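Side-chain contact in cytochrome c552 (Thermochromatium tepidum, PDB 5ZE8), which carries five c-type hemes and probably passes electrons at low potential in a thermophilic purple sulfur photosynthetic bacterium: residues 339-343 and 344-348. Numbering follows the deposited sequence.
Sequences AADHP and SKDDP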
ATOM      1  N   ALA A 339     -20.403   0.100 -20.237  1.00 18.20           N
ATOM      2  CA  ALA A 339     -19.300   0.870 -20.695  1.00 20.78           C
ATOM      3  C   ALA A 339     -18.780   0.122 -21.835  1.00 21.15           C
ATOM      4  O   ALA A 339     -18.372  -1.061 -21.724  1.00 23.82           O
ATOM      5  CB  ALA A 339     -18.224   1.024 -19.621  1.00 20.77           C
ATOM      6  N   ALA A 340     -18.827   0.808 -22.981  1.00 26.70           N
ATOM      7  CA  ALA A 340     -18.381   0.234 -24.214  1.00 25.63           C
ATOM      8  C   ALA A 340     -16.925  -0.096 -24.117  1.00 32.30           C
ATOM      9  O   ALA A 340     -16.568  -1.242 -24.368  1.00 30.07           O
ATOM     10  CB  ALA A 340     -18.654   1.147 -25.393  1.00 26.59           C
ATOM     11  N   ASP A 341     -16.116   0.904 -23.749  1.00 31.48           N
ATOM     12  CA  ASP A 341     -14.688   0.749 -23.467  1.00 39.73           C
ATOM     13  C   ASP A 341     -14.468   0.987 -21.923  1.00 28.57           C
ATOM     14  O   ASP A 341     -14.993   0.226 -21.093  1.00 37.52           O
ATOM     15  CB  ASP A 341     -13.844   1.766 -24.269  1.00 45.87           C
ATOM     16  CG  ASP A 341     -14.158   1.805 -25.757  1.00 62.20           C
ATOM     17  OD1 ASP A 341     -15.318   1.523 -26.147  1.00 76.61           O
ATOM     18  OD2 ASP A 341     -13.246   2.179 -26.547  1.00 65.41           O
ATOM     19  N   HIS A 342     -13.635   1.963 -21.567  1.00 27.63           N
ATOM     20  CA  HIS A 342     -13.220   2.160 -20.129  1.00 23.34           C
ATOM     21  C   HIS A 342     -14.287   2.999 -19.456  1.00 22.40           C
ATOM     22  O   HIS A 342     -14.647   4.080 -19.989  1.00 20.83           O
ATOM     23  CB  HIS A 342     -11.878   2.835 -20.047  1.00 22.49           C
ATOM     24  CG  HIS A 342     -11.207   2.714 -18.713  1.00 23.41           C
ATOM     25  ND1 HIS A 342     -11.610   3.434 -17.614  1.00 26.86           N
ATOM     26  CD2 HIS A 342     -10.120   2.004 -18.328  1.00 23.09           C
ATOM     27  CE1 HIS A 342     -10.823   3.146 -16.591  1.00 24.41           C
ATOM     28  NE2 HIS A 342      -9.931   2.251 -16.984  1.00 24.16           N
ATOM     29  N   PRO A 343     -14.771   2.578 -18.289  1.00 18.62           N
ATOM     30  CA  PRO A 343     -15.752   3.310 -17.569  1.00 18.53           C
ATOM     31  C   PRO A 343     -15.375   4.717 -17.234  1.00 16.39           C
ATOM     32  O   PRO A 343     -16.249   5.534 -17.104  1.00 16.38           O
ATOM     33  CB  PRO A 343     -16.018   2.448 -16.317  1.00 17.52           C
ATOM     34  CG  PRO A 343     -15.682   1.064 -16.823  1.00 19.88           C
ATOM     35  CD  PRO A 343     -14.493   1.279 -17.631  1.00 20.71           C
ATOM     36  N   SER A 344     -14.080   5.029 -17.089  1.00 15.16           N
ATOM     37  CA  SER A 344     -13.721   6.434 -16.850  1.00 17.26           C
ATOM     38  C   SER A 344     -14.305   7.400 -17.864  1.00 18.75           C
ATOM     39  O   SER A 344     -14.609   8.530 -17.549  1.00 21.92           O
ATOM     40  CB  SER A 344     -12.205   6.607 -16.766  1.00 18.83           C
ATOM     41  OG  SER A 344     -11.526   6.377 -17.982  1.00 20.69           O
ATOM     42  N   LYS A 345     -14.369   6.934 -19.088  1.00 20.25           N
ATOM     43  CA  LYS A 345     -14.959   7.678 -20.235  1.00 20.14           C
ATOM     44  C   LYS A 345     -16.381   7.316 -20.546  1.00 18.60           C
ATOM     45  O   LYS A 345     -17.141   8.153 -21.001  1.00 21.35           O
ATOM     46  CB  LYS A 345     -14.143   7.377 -21.456  1.00 24.05           C
ATOM     47  CG  LYS A 345     -12.669   7.839 -21.375  1.00 28.68           C
ATOM     48  CD  LYS A 345     -11.941   7.812 -22.683  1.00 32.90           C
ATOM     49  CE  LYS A 345     -10.545   8.349 -22.422  1.00 36.58           C
ATOM     50  NZ  LYS A 345      -9.814   8.346 -23.699  1.00 39.57           N
ATOM     51  N   ASP A 346     -16.748   6.066 -20.391  1.00 18.43           N
ATOM     52  CA  ASP A 346     -18.098   5.637 -20.774  1.00 19.12           C
ATOM     53  C   ASP A 346     -19.130   5.441 -19.715  1.00 17.80           C
ATOM     54  O   ASP A 346     -20.282   5.413 -20.046  1.00 18.93           O
ATOM     55  CB  ASP A 346     -17.972   4.344 -21.546  1.00 20.04           C
ATOM     56  CG  ASP A 346     -17.283   4.537 -22.888  1.00 23.76           C
ATOM     57  OD1 ASP A 346     -17.166   5.655 -23.394  1.00 19.32           O
ATOM     58  OD2 ASP A 346     -16.904   3.508 -23.468  1.00 31.15           O
ATOM     59  N   ASP A 347     -18.762   5.317 -18.416  1.00 15.59           N
ATOM     60  CA  ASP A 347     -19.730   5.165 -17.358  1.00 16.13           C
ATOM     61  C   ASP A 347     -19.094   5.627 -16.031  1.00 16.03           C
ATOM     62  O   ASP A 347     -18.644   4.799 -15.228  1.00 15.21           O
ATOM     63  CB  ASP A 347     -20.129   3.701 -17.252  1.00 17.29           C
ATOM     64  CG  ASP A 347     -21.228   3.455 -16.260  1.00 18.44           C
ATOM     65  OD1 ASP A 347     -21.957   4.385 -15.838  1.00 23.97           O
ATOM     66  OD2 ASP A 347     -21.427   2.276 -15.834  1.00 17.75           O
ATOM     67  N   PRO A 348     -18.955   6.939 -15.835  1.00 17.11           N
ATOM     68  CA  PRO A 348     -18.158   7.404 -14.676  1.00 15.46           C
ATOM     69  C   PRO A 348     -18.568   6.952 -13.289  1.00 14.69           C
ATOM     70  O   PRO A 348     -17.659   6.835 -12.417  1.00 15.92           O
ATOM     71  CB  PRO A 348     -18.201   8.936 -14.832  1.00 18.10           C
ATOM     72  CG  PRO A 348     -18.336   9.097 -16.352  1.00 18.06           C
ATOM     73  CD  PRO A 348     -19.271   8.052 -16.763  1.00 17.85           C
TER
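Asp346 reaches back from the last residue of the short helix 343-346 to the loop in front of it, where its OD2 accepts from Asp341 N at 2.7 Å. The bond is nearly straight, 169° at the hydrogen, and the amide meets OD2 close to the line of the C-O bond. The CG of Asp346 lies beside its own backbone N (chi1 -67°), which swings the carboxylate over toward the loop, while its CB packs 3.8 Å from Ala339 CB. The price is a second acid nearby: Asp341 OD1 comes within 3.7 Å of Asp346 OD2, and each is likely to raise the other's pKa somewhat.

Pro343 opens the helix. Its ring CB rests 3.7 Å from Asp347 O, and its own O takes Asp347 N at 2.8 Å, the donor tilted from the carbonyl plane, which closes the turn.

His342 is the N-cap. A chi1 of -163° carries the imidazole away from its own N, on the carbonyl side, and ND1 accepts from Ser344 N at 3.0 Å, the amide lying at the ring edge and close to its plane. The carbonyl of His342 takes two more amides, Asp346 N at 2.9 Å in the carbonyl plane and Lys345 N from above it. Tyr322 and Tyr351 of the neighbouring sheet also meet the imidazole. Replacing His342 with an alanine takes away ND1, and Ser344 N is then likely to lose its capping partner, with a gap left beside both tyrosines.

Together these bonds tie the loop after strand 334-337 to the one-turn helix that leads on to strand 351-357. The capping bond requires an unprotonated ND1, so a neutral imidazole would carry its proton on NE2.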